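Long-range contact in Rho GTPase-activating protein 27 (Homo sapiens, PDB 3PP2), which probably switches off Rho-type GTPases such as CDC42 and RAC1 by stimulating GTP hydrolysis, and may act in clathrin-mediated endocytosis: residues Arg16-Asp21 against Ser99-Gln104. Residues are numbered along the deposited sequence; the frame is centred on the assembly and turned at random. Where two conformers were deposited one is given.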
loop_
_atom_site.group_PDB
_atom_site.type_symbol
_atom_site.label_atom_id
_atom_site.label_comp_id
_atom_site.label_asym_id
_atom_site.label_seq_id
_atom_site.Cartn_x
_atom_site.Cartn_y
_atom_site.Cartn_z
ATOM N N ARG A 16 -14.614 10.221 -2.139
ATOM C CA ARG A 16 -15.151 10.434 -3.490
ATOM C C ARG A 16 -15.896 11.731 -3.597
ATOM O O ARG A 16 -16.478 12.212 -2.602
ATOM C CB ARG A 16 -16.046 9.256 -3.903
ATOM C CG ARG A 16 -17.454 9.245 -3.359
ATOM C CD ARG A 16 -17.479 9.068 -1.885
ATOM N NE ARG A 16 -18.812 8.887 -1.325
ATOM C CZ ARG A 16 -19.682 9.855 -1.173
ATOM N NH1 ARG A 16 -20.874 9.592 -0.603
ATOM N NH2 ARG A 16 -19.366 11.092 -1.554
ATOM N N THR A 17 -15.929 12.266 -4.814
ATOM C CA THR A 17 -16.796 13.378 -5.144
ATOM C C THR A 17 -17.323 13.177 -6.558
ATOM O O THR A 17 -16.596 12.709 -7.439
ATOM C CB THR A 17 -16.038 14.738 -5.080
ATOM O OG1 THR A 17 -16.941 15.796 -5.409
ATOM C CG2 THR A 17 -14.783 14.836 -5.978
ATOM N N LYS A 18 -18.547 13.603 -6.781
ATOM C CA LYS A 18 -19.072 13.733 -8.119
ATOM C C LYS A 18 -18.470 15.002 -8.702
ATOM O O LYS A 18 -18.199 15.984 -7.971
ATOM C CB LYS A 18 -20.599 13.811 -8.093
ATOM C CG LYS A 18 -21.264 13.695 -9.435
ATOM C CD LYS A 18 -22.796 13.514 -9.273
ATOM C CE LYS A 18 -23.470 13.330 -10.622
ATOM N NZ LYS A 18 -24.955 13.243 -10.388
ATOM N N THR A 19 -18.133 14.940 -9.992
ATOM C CA THR A 19 -17.567 16.095 -10.705
ATOM C C THR A 19 -18.355 16.483 -11.967
ATOM O O THR A 19 -18.209 17.594 -12.445
ATOM C CB THR A 19 -16.112 15.838 -11.099
ATOM O OG1 THR A 19 -16.040 14.578 -11.781
ATOM C CG2 THR A 19 -15.225 15.821 -9.856
ATOM N N ALA A 20 -19.202 15.605 -12.484
ATOM C CA ALA A 20 -20.088 15.965 -13.611
ATOM C C ALA A 20 -21.374 15.179 -13.526
ATOM O O ALA A 20 -21.365 13.998 -13.096
ATOM C CB ALA A 20 -19.414 15.716 -14.931
ATOM N N ASP A 21 -22.494 15.857 -13.861
ATOM C CA ASP A 21 -23.800 15.238 -13.884
ATOM C C ASP A 21 -24.183 15.120 -15.338
ATOM O O ASP A 21 -24.455 16.121 -15.996
ATOM C CB ASP A 21 -24.806 16.113 -13.130
ATOM C CG ASP A 21 -26.196 15.562 -13.181
ATOM O OD1 ASP A 21 -26.336 14.329 -12.987
ATOM O OD2 ASP A 21 -27.145 16.374 -13.324
ATOM N N SER A 99 -21.797 11.147 -16.480
ATOM C CA SER A 99 -21.487 11.538 -15.105
ATOM C C SER A 99 -20.054 11.115 -14.784
ATOM O O SER A 99 -19.514 10.162 -15.361
ATOM C CB SER A 99 -22.458 10.927 -14.136
ATOM O OG SER A 99 -23.762 11.485 -14.297
ATOM N N GLU A 100 -19.428 11.882 -13.926
ATOM C CA GLU A 100 -18.024 11.685 -13.614
ATOM C C GLU A 100 -17.835 11.802 -12.100
ATOM O O GLU A 100 -18.514 12.596 -11.437
ATOM C CB GLU A 100 -17.139 12.735 -14.347
ATOM C CG GLU A 100 -17.189 12.654 -15.906
ATOM C CD GLU A 100 -16.337 13.698 -16.615
ATOM O OE1 GLU A 100 -15.704 14.532 -15.931
ATOM O OE2 GLU A 100 -16.300 13.674 -17.873
ATOM N N TYR A 101 -16.887 11.025 -11.593
ATOM C CA TYR A 101 -16.553 10.950 -10.166
ATOM C C TYR A 101 -15.047 10.863 -10.022
ATOM O O TYR A 101 -14.373 10.293 -10.888
ATOM C CB TYR A 101 -17.159 9.691 -9.511
ATOM C CG TYR A 101 -18.653 9.624 -9.673
ATOM C CD1 TYR A 101 -19.518 10.069 -8.689
ATOM C CD2 TYR A 101 -19.189 9.103 -10.851
ATOM C CE1 TYR A 101 -20.880 10.025 -8.884
ATOM C CE2 TYR A 101 -20.527 9.052 -11.076
ATOM C CZ TYR A 101 -21.405 9.508 -10.073
ATOM O OH TYR A 101 -22.773 9.468 -10.295
ATOM N N LEU A 102 -14.535 11.451 -8.949
ATOM C CA LEU A 102 -13.184 11.196 -8.493
ATOM C C LEU A 102 -13.227 10.319 -7.258
ATOM O O LEU A 102 -14.110 10.490 -6.415
ATOM C CB LEU A 102 -12.438 12.492 -8.204
ATOM C CG LEU A 102 -12.357 13.494 -9.340
ATOM C CD1 LEU A 102 -11.737 14.821 -8.910
ATOM C CD2 LEU A 102 -11.696 12.949 -10.557
ATOM N N ILE A 103 -12.215 9.452 -7.130
ATOM C CA ILE A 103 -12.113 8.449 -6.070
ATOM C C ILE A 103 -10.705 8.573 -5.521
ATOM O O ILE A 103 -9.746 8.673 -6.298
ATOM C CB ILE A 103 -12.378 7.009 -6.596
ATOM C CG1 ILE A 103 -13.695 6.955 -7.393
ATOM C CG2 ILE A 103 -12.310 5.980 -5.490
ATOM C CD1 ILE A 103 -13.877 5.647 -8.130
ATOM N N GLN A 104 -10.571 8.588 -4.199
ATOM C CA GLN A 104 -9.250 8.864 -3.602
ATOM C C GLN A 104 -9.060 8.160 -2.297
ATOM O O GLN A 104 -10.015 7.896 -1.558
ATOM C CB GLN A 104 -9.154 10.382 -3.397
ATOM C CG GLN A 104 -7.819 10.951 -3.021
ATOM C CD GLN A 104 -7.589 11.043 -1.531
ATOM O OE1 GLN A 104 -8.543 11.168 -0.719
ATOM N NE2 GLN A 104 -6.305 11.046 -1.147
#
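The Tyr101 ring meets the aliphatic chain of Lys18 obliquely, CE1 lying 3.7 Å from Lys18 CG, and the Tyr68 ring of strand 66-71 also meets the Tyr101 ring, the two planes at about 60°. Because Lys18 holds CG anti to its backbone N (chi1 -169°) and is extended beyond, its methylenes run along the ring toward the phenol oxygen, with CE 3.9 Å from Tyr101 OH. A long lysine suits this place: its carbons pack along the CD1, CE1 and OH side of the ring, and NZ travels on to a salt bridge with Asp21, meeting OD1 at 3.1 Å from above the carboxylate plane. On the other face of the sheet, in the conformer given, the Glu100 carboxylate lies near the methyl of Ala20 and makes a salt bridge with Arg25.

Here the first strand of the pleckstrin homology domain pairs antiparallel with strand 100-104, which directly precedes the C-terminal helix. Thr17 and Leu102 exchange two backbone bonds, Leu102 N giving the shorter, 2.8 Å to Thr17 O. Beyond Lys18 the register slips by one residue in a classic beta bulge: Thr19 N, 2.8 Å away and almost straight at 178°, and Ala20 N, 3.3 Å away, reach Glu100 O from the same face of its carbonyl plane. At the bulge the Thr19 hydroxyl adds a weak bond to Glu100 O, while Thr19 CG2 packs 3.7 Å from Leu102 CG. The small Ala20 lets Glu100 CB approach its own CB to 3.8 Å, and Ala20 O receives Glu100 N. Past the bulge, the short Ser99 turns OG to the backbone N of Lys22.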